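Local coordinates for E2A dna-binding protein (Human adenovirus 5, PDB 2WB0) that binds single-stranded DNA and, by forming multimers, unwinds the template without ATP during the elongation phase of viral strand-displacement replication, at residues 17-21 with 22-26; 48-51 with 52-56; 64-67 with 68-72; 198-201 with 202-206. All blocks are in the same frame, centred on the assembly; numbering follows the deposited sequence.

Contact 1 (17-21 with 22-26); sequences ALMDK and YHVDN
Met19 O takes the N-H of Val24 at 3.0 Å, nearly straight at 168° and in the carbonyl plane, and this is the long backbone bond of a Schellman motif. Inside it sits the second bond of the motif, His23 N to Asp20 O, also 3.0 Å, where the donor stands well above the carbonyl plane. His23, with positive phi, is the C-prime residue that turns the chain out of helix 7-21. The last regular bond of the helix, Tyr22 N to Leu18 O, runs alongside at 3.0 Å.

The cap has one apolar contact beside it: Met19 CB meets Val24 CG1 at 3.6 Å, the two side chains slanting past each other, and helix 40-53 touches both. On another side, Lys21 lies along Tyr22, both pointing the same way. With CG opposite the backbone N (chi1 174°) and the rest of the chain stretched out, the lysine lays CG over one ring face, toward the rim, 4.0 Å from the Tyr22 ring centroid in a CH-pi contact, and carries CE on alongside the hydroxyl. Leu18 O sits at the edge of the same ring, and Leu18 CD1 reaches Tyr22 CE2 at 4.3 Å. The phenol OH of Tyr22 goes on to Asn317 OD1, while Asp20 OD1 forms a salt bridge with Lys29.

The imidazole of His23 has Asp20 O and Lys21 O over one face. Leu18 O, Met19 O and Asp20 O each receive a backbone N-H, from Tyr22, Val24 and His23 respectively, so these late carbonyls of the helix find their donors in the turn, and the aliphatic part of Lys21 shields a buried tyrosine ring.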
loop_
_atom_site.group_PDB
_atom_site.type_symbol
_atom_site.label_atom_id
_atom_site.label_comp_id
_atom_site.label_asym_id
_atom_site.label_seq_id
_atom_site.Cartn_x
_atom_site.Cartn_y
_atom_site.Cartn_z
ATOM N N ALA A 17 17.844 2.391 22.755
ATOM C CA ALA A 17 16.946 2.618 23.915
ATOM C C ALA A 17 15.617 1.840 23.729
ATOM O O ALA A 17 15.167 1.078 24.589
ATOM C CB ALA A 17 16.650 4.088 24.027
ATOM N N LEU A 18 15.013 2.036 22.552
ATOM C CA LEU A 18 13.850 1.265 22.136
ATOM C C LEU A 18 14.053 -0.211 22.151
ATOM O O LEU A 18 13.248 -0.960 22.696
ATOM C CB LEU A 18 13.390 1.793 20.742
ATOM C CG LEU A 18 12.282 2.794 20.519
ATOM C CD1 LEU A 18 11.542 3.531 21.681
ATOM C CD2 LEU A 18 12.552 3.745 19.320
ATOM N N MET A 19 15.151 -0.692 21.583
ATOM C CA MET A 19 15.359 -2.116 21.449
ATOM C C MET A 19 15.642 -2.718 22.819
ATOM O O MET A 19 15.336 -3.905 23.064
ATOM C CB MET A 19 16.568 -2.401 20.526
ATOM C CG MET A 19 16.363 -1.953 19.051
ATOM S SD MET A 19 17.630 -2.554 17.921
ATOM C CE MET A 19 19.020 -1.485 18.281
ATOM N N ASP A 20 16.265 -1.922 23.700
ATOM C CA ASP A 20 16.536 -2.449 25.052
ATOM C C ASP A 20 15.176 -2.573 25.781
ATOM O O ASP A 20 14.831 -3.644 26.249
ATOM C CB ASP A 20 17.460 -1.489 25.810
ATOM C CG ASP A 20 18.915 -1.561 25.332
ATOM O OD1 ASP A 20 19.353 -2.635 24.819
ATOM O OD2 ASP A 20 19.592 -0.523 25.490
ATOM N N LYS A 21 14.418 -1.474 25.821
ATOM C CA LYS A 21 13.134 -1.397 26.534
ATOM C C LYS A 21 12.164 -2.488 26.083
ATOM O O LYS A 21 11.440 -3.086 26.892
ATOM C CB LYS A 21 12.517 -0.021 26.339
ATOM C CG LYS A 21 11.088 0.123 26.934
ATOM C CD LYS A 21 10.656 1.573 26.913
ATOM C CE LYS A 21 9.222 1.760 27.455
ATOM N NZ LYS A 21 8.897 3.137 27.159
ATOM N N TYR A 22 12.158 -2.783 24.788
ATOM C CA TYR A 22 11.257 -3.797 24.250
ATOM C C TYR A 22 11.867 -5.180 24.066
ATOM O O TYR A 22 11.278 -6.047 23.405
ATOM C CB TYR A 22 10.497 -3.262 23.032
ATOM C CG TYR A 22 9.645 -2.061 23.418
ATOM C CD1 TYR A 22 8.372 -2.236 24.009
ATOM C CD2 TYR A 22 10.110 -0.773 23.219
ATOM C CE1 TYR A 22 7.611 -1.127 24.376
ATOM C CE2 TYR A 22 9.381 0.321 23.557
ATOM C CZ TYR A 22 8.133 0.147 24.139
ATOM O OH TYR A 22 7.446 1.285 24.440
ATOM N N HIS A 23 13.038 -5.396 24.692
ATOM C CA HIS A 23 13.659 -6.725 24.781
ATOM C C HIS A 23 13.816 -7.372 23.422
ATOM O O HIS A 23 13.459 -8.541 23.238
ATOM C CB HIS A 23 12.848 -7.627 25.739
ATOM C CG HIS A 23 12.494 -6.931 27.014
ATOM N ND1 HIS A 23 13.440 -6.639 27.985
ATOM C CD2 HIS A 23 11.322 -6.393 27.449
ATOM C CE1 HIS A 23 12.857 -5.983 28.976
ATOM N NE2 HIS A 23 11.576 -5.811 28.672
ATOM N N VAL A 24 14.314 -6.605 22.442
ATOM C CA VAL A 24 14.512 -7.239 21.144
ATOM C C VAL A 24 15.700 -8.200 21.197
ATOM O O VAL A 24 16.681 -7.944 21.916
ATOM C CB VAL A 24 14.406 -6.274 19.883
ATOM C CG1 VAL A 24 13.978 -4.876 20.243
ATOM C CG2 VAL A 24 15.618 -6.344 18.920
ATOM N N ASP A 25 15.575 -9.298 20.444
ATOM C CA ASP A 25 16.592 -10.340 20.306
ATOM C C ASP A 25 18.054 -9.835 20.284
ATOM O O ASP A 25 18.356 -8.812 19.664
ATOM C CB ASP A 25 16.319 -11.073 19.005
ATOM C CG ASP A 25 17.455 -11.946 18.610
ATOM O OD1 ASP A 25 17.592 -13.007 19.235
ATOM O OD2 ASP A 25 18.251 -11.552 17.719
ATOM N N ASN A 26 18.976 -10.554 20.916
ATOM C CA ASN A 26 20.277 -9.921 21.154
ATOM C C ASN A 26 21.093 -9.741 19.867
ATOM O O ASN A 26 21.817 -8.752 19.722
ATOM C CB ASN A 26 21.107 -10.677 22.184
ATOM C CG ASN A 26 20.575 -10.541 23.592
ATOM O OD1 ASN A 26 20.517 -11.530 24.300
ATOM N ND2 ASN A 26 20.194 -9.326 24.010
#

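Contact 2 (48-51 with 52-56); sequences TWLN and EEHRG
With CG swung away from the backbone N (chi1 172°), Trp49 sends its indole down the helix toward the C-terminal turn, where His54, its CG opposite the carbonyl carbon at chi1 -67°, brings its imidazole up to meet it. The two rings lie oblique to each other, the centroid of the six-membered ring of Trp49 4.6 Å from that of the His54 ring and the planes 44° apart. Trp49 CH2 and His54 CE1 make the nearest approach, 3.4 Å. Glu53 uses the same indole face, but over the five-membered ring: its CG lies 4.0 Å from that ring's centroid in a CH-pi contact.

This is the C-terminal end of helix 40-53 in the all-alpha domain, and His54 is the first residue to leave helical backbone angles. Glu53 N still bonds to Trp49 O at 2.6 Å, and His54 N to Leu50 O at 2.7 Å. Beyond that the regular pattern gives way to a side chain. Arg55 turns its guanidinium back so that NH1 points at Asn51 O, 3.2 Å away and in the guanidinium plane, although the position of that oxygen is less certain in the model.

Leu50 CD1 touches His54 CB at 4.1 Å, the two side chains crossing at about a right angle, and Met309 of helix 300-315 packs on Trp49, Leu50 and His54. Trp49 NE1 hydrogen-bonds to Glu316 OE1, which helps fix the rotation of the indole.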
loop_
_atom_site.group_PDB
_atom_site.type_symbol
_atom_site.label_atom_id
_atom_site.label_comp_id
_atom_site.label_asym_id
_atom_site.label_seq_id
_atom_site.Cartn_x
_atom_site.Cartn_y
_atom_site.Cartn_z
ATOM N N THR A 48 6.595 -6.415 19.587
ATOM C CA THR A 48 6.610 -6.523 21.038
ATOM C C THR A 48 5.618 -5.544 21.699
ATOM O O THR A 48 4.841 -5.959 22.597
ATOM C CB THR A 48 8.069 -6.417 21.624
ATOM O OG1 THR A 48 8.890 -7.352 20.933
ATOM C CG2 THR A 48 8.116 -6.801 23.084
ATOM N N TRP A 49 5.588 -4.289 21.223
ATOM C CA TRP A 49 4.668 -3.287 21.771
ATOM C C TRP A 49 3.172 -3.674 21.509
ATOM O O TRP A 49 2.283 -3.534 22.381
ATOM C CB TRP A 49 5.049 -1.907 21.243
ATOM C CG TRP A 49 4.084 -0.769 21.569
ATOM C CD1 TRP A 49 4.090 0.001 22.695
ATOM C CD2 TRP A 49 3.048 -0.238 20.732
ATOM N NE1 TRP A 49 3.111 0.966 22.631
ATOM C CE2 TRP A 49 2.465 0.859 21.427
ATOM C CE3 TRP A 49 2.536 -0.585 19.463
ATOM C CZ2 TRP A 49 1.378 1.609 20.912
ATOM C CZ3 TRP A 49 1.462 0.183 18.942
ATOM C CH2 TRP A 49 0.901 1.275 19.666
ATOM N N LEU A 50 2.920 -4.208 20.325
ATOM C CA LEU A 50 1.596 -4.760 19.976
ATOM C C LEU A 50 1.186 -5.922 20.909
ATOM O O LEU A 50 0.108 -5.879 21.481
ATOM C CB LEU A 50 1.653 -5.247 18.567
ATOM C CG LEU A 50 1.018 -4.534 17.371
ATOM C CD1 LEU A 50 0.386 -3.094 17.505
ATOM C CD2 LEU A 50 1.730 -4.864 16.036
ATOM N N ASN A 51 2.045 -6.941 21.021
ATOM C CA ASN A 51 1.856 -8.100 21.878
ATOM C C ASN A 51 1.499 -7.659 23.288
ATOM O O ASN A 51 0.820 -8.386 24.026
ATOM C CB ASN A 51 3.143 -8.889 21.971
ATOM C CG ASN A 51 3.348 -9.861 20.792
ATOM O OD1 ASN A 51 4.375 -10.577 20.725
ATOM N ND2 ASN A 51 2.409 -9.890 19.871
ATOM N N GLU A 52 1.956 -6.456 23.645
ATOM C CA GLU A 52 1.953 -5.980 25.036
ATOM C C GLU A 52 0.777 -5.026 25.255
ATOM O O GLU A 52 0.015 -5.159 26.234
ATOM C CB GLU A 52 3.350 -5.378 25.347
ATOM C CG GLU A 52 3.458 -4.315 26.413
ATOM C CD GLU A 52 4.888 -3.715 26.483
ATOM O OE1 GLU A 52 4.977 -2.452 26.590
ATOM O OE2 GLU A 52 5.888 -4.506 26.389
ATOM N N GLU A 53 0.577 -4.116 24.314
ATOM C CA GLU A 53 -0.470 -3.101 24.415
ATOM C C GLU A 53 -1.729 -3.318 23.543
ATOM O O GLU A 53 -2.759 -2.661 23.754
ATOM C CB GLU A 53 0.137 -1.739 24.095
ATOM C CG GLU A 53 1.413 -1.445 24.883
ATOM C CD GLU A 53 1.122 -0.850 26.246
ATOM O OE1 GLU A 53 0.020 -0.266 26.431
ATOM O OE2 GLU A 53 2.003 -0.960 27.131
ATOM N N HIS A 54 -1.670 -4.213 22.563
ATOM C CA HIS A 54 -2.759 -4.281 21.590
ATOM C C HIS A 54 -3.007 -5.662 21.108
ATOM O O HIS A 54 -3.230 -5.891 19.906
ATOM C CB HIS A 54 -2.465 -3.382 20.399
ATOM C CG HIS A 54 -2.479 -1.941 20.753
ATOM N ND1 HIS A 54 -1.357 -1.288 21.222
ATOM C CD2 HIS A 54 -3.476 -1.027 20.719
ATOM C CE1 HIS A 54 -1.666 -0.026 21.466
ATOM N NE2 HIS A 54 -2.939 0.159 21.163
ATOM N N ARG A 55 -3.068 -6.577 22.054
ATOM C CA ARG A 55 -3.234 -7.982 21.726
ATOM C C ARG A 55 -4.496 -8.312 20.977
ATOM O O ARG A 55 -4.559 -9.318 20.275
ATOM C CB ARG A 55 -3.254 -8.814 22.985
ATOM C CG ARG A 55 -1.895 -9.041 23.502
ATOM C CD ARG A 55 -1.984 -9.946 24.761
ATOM N NE ARG A 55 -2.079 -11.363 24.355
ATOM C CZ ARG A 55 -1.048 -12.099 23.945
ATOM N NH1 ARG A 55 0.160 -11.558 23.864
ATOM N NH2 ARG A 55 -1.225 -13.369 23.594
ATOM N N GLY A 56 -5.508 -7.496 21.158
ATOM C CA GLY A 56 -6.757 -7.821 20.514
ATOM C C GLY A 56 -6.927 -7.108 19.184
ATOM O O GLY A 56 -8.019 -7.129 18.629
#

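Contact 3 (64-67 with 68-72); sequences NKTF and VTMMG
Phe67 and Met71, one turn apart on helix 64-83, form a Met-aromatic contact on the buried side of the helix. Met71 SD stands 4.4 Å from the centroid of the Phe67 ring, 48° off the ring normal, so the sulfur approaches obliquely and lies nearest the rim, 3.6 Å from Phe67 CE2. Phe67 reaches this position with CG opposite its backbone N (chi1 -176°), and Met71 CG comes over one ring face. Around the pair the packing is tight: Phe67 touches Ala306 and Met309 of helix 300-315, while Met71 also meets Cys46 and Leu50 of helix 40-53. Thr66 and Met70 lie on a neighbouring buried side, against Ile298.

The side that carries Lys65 and Thr69 is looser and more polar; Asn64 is exposed too, at the start of the helix. The extended lysine chain takes NZ to salt bridges with Glu224 and Asp295. The side chain of Lys65 is about 9 Å from a bound zinc ion and about 6 Å from that of Cys294, a ligand of that metal site, so this helix end lies next to the second zinc site.

On this same side, Lys65 O is gripped twice by one residue. Thr69 N donates to Lys65 O at 2.9 Å, as in any helix turn, and Thr69 OG1 donates to that same Lys65 O, also at 2.9 Å, from the opposite face of the carbonyl plane.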
loop_
_atom_site.group_PDB
_atom_site.type_symbol
_atom_site.label_atom_id
_atom_site.label_comp_id
_atom_site.label_asym_id
_atom_site.label_seq_id
_atom_site.Cartn_x
_atom_site.Cartn_y
_atom_site.Cartn_z
ATOM N N ASN A 64 -0.408 -10.405 9.280
ATOM C CA ASN A 64 0.291 -9.926 10.512
ATOM C C ASN A 64 1.697 -9.435 10.219
ATOM O O ASN A 64 2.129 -8.405 10.721
ATOM C CB ASN A 64 0.410 -11.044 11.588
ATOM C CG ASN A 64 -0.977 -11.508 12.151
ATOM O OD1 ASN A 64 -1.918 -10.742 12.203
ATOM N ND2 ASN A 64 -1.064 -12.805 12.583
ATOM N N LYS A 65 2.394 -10.163 9.367
ATOM C CA LYS A 65 3.763 -9.846 8.993
ATOM C C LYS A 65 3.817 -8.516 8.292
ATOM O O LYS A 65 4.697 -7.682 8.600
ATOM C CB LYS A 65 4.309 -10.935 8.051
ATOM C CG LYS A 65 5.693 -10.605 7.495
ATOM C CD LYS A 65 6.048 -11.680 6.428
ATOM C CE LYS A 65 6.973 -11.163 5.335
ATOM N NZ LYS A 65 7.196 -12.220 4.253
ATOM N N THR A 66 2.877 -8.289 7.357
ATOM C CA THR A 66 2.917 -7.050 6.608
ATOM C C THR A 66 2.577 -5.896 7.543
ATOM O O THR A 66 3.173 -4.859 7.418
ATOM C CB THR A 66 1.947 -7.007 5.419
ATOM O OG1 THR A 66 2.202 -8.141 4.560
ATOM C CG2 THR A 66 2.204 -5.705 4.597
ATOM N N PHE A 67 1.613 -6.066 8.447
ATOM C CA PHE A 67 1.283 -4.965 9.360
ATOM C C PHE A 67 2.551 -4.532 10.200
ATOM O O PHE A 67 2.924 -3.322 10.302
ATOM C CB PHE A 67 0.115 -5.369 10.289
ATOM C CG PHE A 67 -0.325 -4.269 11.180
ATOM C CD1 PHE A 67 -1.060 -3.220 10.654
ATOM C CD2 PHE A 67 0.046 -4.253 12.530
ATOM C CE1 PHE A 67 -1.483 -2.127 11.440
ATOM C CE2 PHE A 67 -0.392 -3.224 13.332
ATOM C CZ PHE A 67 -1.125 -2.106 12.755
ATOM N N VAL A 68 3.210 -5.515 10.782
ATOM C CA VAL A 68 4.402 -5.256 11.607
ATOM C C VAL A 68 5.569 -4.664 10.808
ATOM O O VAL A 68 6.328 -3.774 11.292
ATOM C CB VAL A 68 4.806 -6.583 12.326
ATOM C CG1 VAL A 68 6.171 -6.470 12.931
ATOM C CG2 VAL A 68 3.752 -6.917 13.362
ATOM N N THR A 69 5.761 -5.188 9.610
ATOM C CA THR A 69 6.795 -4.627 8.711
ATOM C C THR A 69 6.542 -3.170 8.381
ATOM O O THR A 69 7.479 -2.351 8.369
ATOM C CB THR A 69 6.845 -5.431 7.433
ATOM O OG1 THR A 69 7.323 -6.730 7.808
ATOM C CG2 THR A 69 7.819 -4.751 6.389
ATOM N N MET A 70 5.272 -2.823 8.151
ATOM C CA MET A 70 5.003 -1.442 7.856
ATOM C C MET A 70 5.193 -0.583 9.099
ATOM O O MET A 70 5.692 0.529 8.995
ATOM C CB MET A 70 3.629 -1.201 7.217
ATOM C CG MET A 70 3.481 -1.822 5.825
ATOM S SD MET A 70 4.784 -1.377 4.614
ATOM C CE MET A 70 4.456 0.379 4.615
ATOM N N MET A 71 4.719 -1.026 10.250
ATOM C CA MET A 71 5.031 -0.264 11.443
ATOM C C MET A 71 6.569 -0.048 11.555
ATOM O O MET A 71 7.030 1.042 11.927
ATOM C CB MET A 71 4.584 -1.064 12.670
ATOM C CG MET A 71 3.077 -0.944 12.934
ATOM S SD MET A 71 2.593 -1.696 14.511
ATOM C CE MET A 71 3.007 -0.395 15.573
ATOM N N GLY A 72 7.314 -1.105 11.257
ATOM C CA GLY A 72 8.787 -1.027 11.254
ATOM C C GLY A 72 9.320 0.080 10.363
ATOM O O GLY A 72 10.213 0.859 10.754
#

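Contact 4 (198-201 with 202-206); sequences QIKA and FMQAL
Ile199 makes two apolar contacts: its CD1 meets Phe202 CD2 at 4.2 Å, and its CG1 meets Met203 SD at 4.1 Å, the side chains passing at a slant in both cases. Gln198 comes in alongside Phe202, the two pointing the same way with amide and ring planes 37° apart, and Gln198 OE1 approaches Phe202 CD1 at 3.9 Å. Phe202 CG sits opposite its backbone N (chi1 -172°), which holds the ring beside Gln198 and Ile199.

On another side, Lys200 CE lies 3.8 Å from Gln204 OE1, and Gln204 NE2 comes 3.4 Å from Ala201 CA. All this rides on helix 189-206 of the zinc-binding domain near its C-terminal end, where regular bonds such as Met203 N to Ile199 O (2.9 Å) and Ala205 N to Ala201 O (3.0 Å) hold the spacing.

Farther out, Gln198 OE1 accepts a hydrogen bond from Ser266 OG of helix 261-268, which steadies the amide beside the ring. Pro301 of helix 300-315 packs on both Gln198 and Phe202, Leu304 on Met203, and Ile273 of strand 271-276 on Ile199.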
loop_
_atom_site.group_PDB
_atom_site.type_symbol
_atom_site.label_atom_id
_atom_site.label_comp_id
_atom_site.label_asym_id
_atom_site.label_seq_id
_atom_site.Cartn_x
_atom_site.Cartn_y
_atom_site.Cartn_z
ATOM N N GLN A 198 -14.734 4.482 1.274
ATOM C CA GLN A 198 -14.479 3.895 2.598
ATOM C C GLN A 198 -13.229 4.513 3.201
ATOM O O GLN A 198 -13.265 4.906 4.362
ATOM C CB GLN A 198 -14.319 2.356 2.504
ATOM C CG GLN A 198 -14.281 1.590 3.895
ATOM C CD GLN A 198 -13.016 1.787 4.692
ATOM O OE1 GLN A 198 -13.029 1.676 5.953
ATOM N NE2 GLN A 198 -11.873 1.981 3.980
ATOM N N ILE A 199 -12.137 4.628 2.430
ATOM C CA ILE A 199 -10.901 5.139 3.056
ATOM C C ILE A 199 -11.057 6.635 3.385
ATOM O O ILE A 199 -10.625 7.098 4.457
ATOM C CB ILE A 199 -9.603 4.827 2.208
ATOM C CG1 ILE A 199 -8.361 5.173 3.060
ATOM C CG2 ILE A 199 -9.582 5.581 0.880
ATOM C CD1 ILE A 199 -8.281 4.312 4.388
ATOM N N LYS A 200 -11.685 7.362 2.476
ATOM C CA LYS A 200 -11.940 8.777 2.690
ATOM C C LYS A 200 -12.817 8.995 3.939
ATOM O O LYS A 200 -12.464 9.787 4.810
ATOM C CB LYS A 200 -12.507 9.404 1.454
ATOM C CG LYS A 200 -12.947 10.866 1.676
ATOM C CD LYS A 200 -13.353 11.466 0.299
ATOM C CE LYS A 200 -14.329 12.629 0.505
ATOM N NZ LYS A 200 -15.053 13.020 -0.783
ATOM N N ALA A 201 -13.839 8.178 4.133
ATOM C CA ALA A 201 -14.646 8.271 5.359
ATOM C C ALA A 201 -13.905 7.859 6.635
ATOM O O ALA A 201 -14.170 8.353 7.753
ATOM C CB ALA A 201 -15.994 7.400 5.216
ATOM N N PHE A 202 -13.047 6.858 6.510
ATOM C CA PHE A 202 -12.286 6.381 7.638
ATOM C C PHE A 202 -11.370 7.522 8.104
ATOM O O PHE A 202 -11.236 7.799 9.306
ATOM C CB PHE A 202 -11.470 5.148 7.146
ATOM C CG PHE A 202 -10.760 4.407 8.217
ATOM C CD1 PHE A 202 -11.446 3.484 9.023
ATOM C CD2 PHE A 202 -9.397 4.560 8.399
ATOM C CE1 PHE A 202 -10.840 2.832 9.992
ATOM C CE2 PHE A 202 -8.741 3.866 9.406
ATOM C CZ PHE A 202 -9.452 2.988 10.195
ATOM N N MET A 203 -10.759 8.190 7.130
ATOM C CA MET A 203 -9.838 9.304 7.439
ATOM C C MET A 203 -10.623 10.485 8.058
ATOM O O MET A 203 -10.117 11.118 8.969
ATOM C CB MET A 203 -9.115 9.735 6.154
ATOM C CG MET A 203 -8.005 8.603 5.790
ATOM S SD MET A 203 -7.363 8.992 4.199
ATOM C CE MET A 203 -6.309 10.438 4.639
ATOM N N GLN A 204 -11.806 10.786 7.509
ATOM C CA GLN A 204 -12.666 11.874 8.039
ATOM C C GLN A 204 -13.039 11.536 9.503
ATOM O O GLN A 204 -13.097 12.412 10.348
ATOM C CB GLN A 204 -13.936 12.100 7.165
ATOM C CG GLN A 204 -13.733 12.738 5.794
ATOM C CD GLN A 204 -14.957 12.637 4.860
ATOM O OE1 GLN A 204 -15.233 13.566 4.100
ATOM N NE2 GLN A 204 -15.668 11.480 4.879
ATOM N N ALA A 205 -13.233 10.265 9.822
ATOM C CA ALA A 205 -13.564 9.901 11.205
ATOM C C ALA A 205 -12.357 9.984 12.133
ATOM O O ALA A 205 -12.491 10.256 13.341
ATOM C CB ALA A 205 -14.145 8.517 11.280
ATOM N N LEU A 206 -11.171 9.710 11.608
ATOM C CA LEU A 206 -10.012 9.758 12.493
ATOM C C LEU A 206 -9.502 11.207 12.638
ATOM O O LEU A 206 -8.908 11.548 13.684
ATOM C CB LEU A 206 -8.912 8.793 11.956
ATOM C CG LEU A 206 -7.528 8.353 12.445
ATOM C CD1 LEU A 206 -7.106 8.729 13.891
ATOM C CD2 LEU A 206 -7.229 6.824 12.074
#

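From the N terminus, contact 1 ends helix 7-21 and turns the chain toward helix 26-31. Contact 2 ends helix 40-53, and contact 3 lies at the start of helix 64-83, the next helix. Contact 4 comes much later, near the end of helix 189-206. All four are local and follow in series; none nests in or crosses another, and no long loop is closed. Contacts 1 and 2 touch where Tyr22 meets Thr48, Trp49 and Glu52, while Leu50 and Trp49 join contact 2 to Met71 in contact 3. Contact 4 stands apart in the zinc-binding domain, its nearest atoms about 10 Å from contact 3; helix 300-315 packs on contacts 2, 3 and 4.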